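Long-range contact in E3 ubiquitin-protein ligase HERC2 (Homo sapiens, PDB 4L1M), which acts as an E3 ubiquitin ligase, promoting ubiquitin transfer to target proteins; its RCC1-like propeller domain probably mediates protein interactions: residues 277-282 with 302-307. Sequence-based numbering, arbitrary orientation.
Sequences DGQVYS and PKLLEG
One face of the Y281 phenol ring lies over L304: the CA of L304 makes a CH-pi contact 4.0 Å from the centroid of the Y281 ring, and L304 CD1 reaches the same ring nearer its rim, by CE1 and CZ. The carbonyl carbon of P302 sits at the ring's edge, close to its plane, and P302 CB is 4.3 Å from Y281 CB. With CG anti to the backbone N (chi1 180°), the L304 side chain crosses the same face of the ring at a slant, and its far end reaches Q279, where L304 CD2 is 3.9 Å from the amide NE2 of Q279. Y281 and L304 form a non-hydrogen-bonded antiparallel pair, and Y281 CA makes a bent CA-H...O contact with K303 O. Next to it, S282 and K303 are a hydrogen-bonded pair: S282 N donates to K303 O at 3.1 Å, while the return bond, K303 N to S282 O at 3.3 Å, is the longer of the two. A third, straighter bond, L305 N to V280 O (2.9 Å, 166° at the hydrogen), carries the pairing past the end of strand 302-304. Beside this bond L305 CD2 packs 4.1 Å from V280 CG1, the two side chains side by side and pointing the same way. S282 OG bonds instead to L291 O, and S282 O also accepts from H293 NE2. The contact thus joins the third and fourth strands of one four-stranded antiparallel blade of the seven-bladed RCC1-type beta-propeller: 302-304 is an outermost strand, and 280-284 lies between it and strand 270-275, against whose L274 and I272 V280 and S282 pack, while L259 touches Y281.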
loop_
_atom_site.group_PDB
_atom_site.type_symbol
_atom_site.label_atom_id
_atom_site.label_comp_id
_atom_site.label_asym_id
_atom_site.label_seq_id
_atom_site.Cartn_x
_atom_site.Cartn_y
_atom_site.Cartn_z
ATOM N N ASP A 277 -11.776 -9.287 -12.429
ATOM C CA ASP A 277 -11.580 -10.639 -12.991
ATOM C C ASP A 277 -10.104 -11.078 -12.947
ATOM O O ASP A 277 -9.714 -12.052 -13.595
ATOM C CB ASP A 277 -12.196 -10.764 -14.407
ATOM C CG ASP A 277 -11.537 -9.852 -15.436
ATOM O OD1 ASP A 277 -11.003 -8.760 -15.092
ATOM O OD2 ASP A 277 -11.539 -10.244 -16.609
ATOM N N GLY A 278 -9.293 -10.354 -12.176
ATOM C CA GLY A 278 -7.970 -10.833 -11.803
ATOM C C GLY A 278 -6.828 -10.525 -12.741
ATOM O O GLY A 278 -5.751 -11.123 -12.635
ATOM N N GLN A 279 -7.040 -9.588 -13.642
ATOM C CA GLN A 279 -5.957 -9.112 -14.475
ATOM C C GLN A 279 -5.234 -7.954 -13.803
ATOM O O GLN A 279 -5.828 -7.206 -13.025
ATOM C CB GLN A 279 -6.485 -8.693 -15.827
ATOM C CG GLN A 279 -7.086 -9.834 -16.602
ATOM C CD GLN A 279 -7.218 -9.412 -18.046
ATOM O OE1 GLN A 279 -7.715 -8.319 -18.340
ATOM N NE2 GLN A 279 -6.706 -10.234 -18.954
ATOM N N VAL A 280 -3.949 -7.820 -14.120
ATOM C CA VAL A 280 -3.059 -6.802 -13.514
ATOM C C VAL A 280 -2.430 -5.942 -14.585
ATOM O O VAL A 280 -1.967 -6.455 -15.607
ATOM C CB VAL A 280 -1.896 -7.458 -12.756
ATOM C CG1 VAL A 280 -1.080 -6.413 -12.031
ATOM C CG2 VAL A 280 -2.420 -8.498 -11.770
ATOM N N TYR A 281 -2.431 -4.628 -14.378
ATOM C CA TYR A 281 -1.766 -3.727 -15.294
ATOM C C TYR A 281 -0.730 -2.991 -14.523
ATOM O O TYR A 281 -0.969 -2.572 -13.396
ATOM C CB TYR A 281 -2.756 -2.753 -15.923
ATOM C CG TYR A 281 -3.745 -3.413 -16.869
ATOM C CD1 TYR A 281 -4.773 -4.219 -16.373
ATOM C CD2 TYR A 281 -3.667 -3.222 -18.257
ATOM C CE1 TYR A 281 -5.683 -4.820 -17.213
ATOM C CE2 TYR A 281 -4.579 -3.829 -19.109
ATOM C CZ TYR A 281 -5.579 -4.630 -18.584
ATOM O OH TYR A 281 -6.487 -5.240 -19.396
ATOM N N SER A 282 0.439 -2.817 -15.121
ATOM C CA SER A 282 1.485 -1.981 -14.504
ATOM C C SER A 282 2.016 -0.993 -15.524
ATOM O O SER A 282 2.055 -1.272 -16.728
ATOM C CB SER A 282 2.626 -2.838 -13.958
ATOM O OG SER A 282 3.302 -3.513 -15.005
ATOM N N PRO A 302 -0.987 2.232 -19.139
ATOM C CA PRO A 302 -1.218 0.937 -18.497
ATOM C C PRO A 302 -1.052 -0.222 -19.449
ATOM O O PRO A 302 -1.589 -0.187 -20.529
ATOM C CB PRO A 302 -2.681 1.031 -18.057
ATOM C CG PRO A 302 -2.869 2.486 -17.796
ATOM C CD PRO A 302 -2.135 3.124 -18.954
ATOM N N LYS A 303 -0.289 -1.221 -19.049
ATOM C CA LYS A 303 0.006 -2.353 -19.910
ATOM C C LYS A 303 -0.295 -3.647 -19.156
ATOM O O LYS A 303 0.087 -3.792 -17.996
ATOM C CB LYS A 303 1.459 -2.321 -20.322
ATOM C CG LYS A 303 1.898 -3.482 -21.177
ATOM C CD LYS A 303 3.395 -3.436 -21.404
ATOM C CE LYS A 303 3.776 -3.909 -22.791
ATOM N NZ LYS A 303 3.590 -5.373 -22.938
ATOM N N LEU A 304 -1.020 -4.554 -19.807
ATOM C CA LEU A 304 -1.369 -5.816 -19.214
ATOM C C LEU A 304 -0.115 -6.612 -18.897
ATOM O O LEU A 304 0.760 -6.777 -19.744
ATOM C CB LEU A 304 -2.287 -6.630 -20.167
ATOM C CG LEU A 304 -2.759 -8.028 -19.698
ATOM C CD1 LEU A 304 -3.520 -7.953 -18.389
ATOM C CD2 LEU A 304 -3.627 -8.696 -20.748
ATOM N N LEU A 305 -0.059 -7.141 -17.681
ATOM C CA LEU A 305 1.079 -7.948 -17.225
ATOM C C LEU A 305 0.904 -9.406 -17.677
ATOM O O LEU A 305 0.235 -10.200 -17.021
ATOM C CB LEU A 305 1.191 -7.811 -15.708
ATOM C CG LEU A 305 2.466 -8.273 -15.027
ATOM C CD1 LEU A 305 3.683 -7.622 -15.637
ATOM C CD2 LEU A 305 2.409 -7.935 -13.554
ATOM N N GLU A 306 1.487 -9.734 -18.831
ATOM C CA GLU A 306 1.212 -11.009 -19.524
ATOM C C GLU A 306 1.615 -12.231 -18.685
ATOM O O GLU A 306 0.939 -13.260 -18.708
ATOM C CB GLU A 306 1.877 -11.069 -20.922
ATOM C CG GLU A 306 1.247 -10.179 -22.020
ATOM C CD GLU A 306 1.818 -10.416 -23.433
ATOM N N GLY A 307 2.685 -12.105 -17.911
ATOM C CA GLY A 307 3.150 -13.226 -17.082
ATOM C C GLY A 307 2.132 -13.797 -16.086
ATOM O O GLY A 307 2.339 -14.875 -15.563
#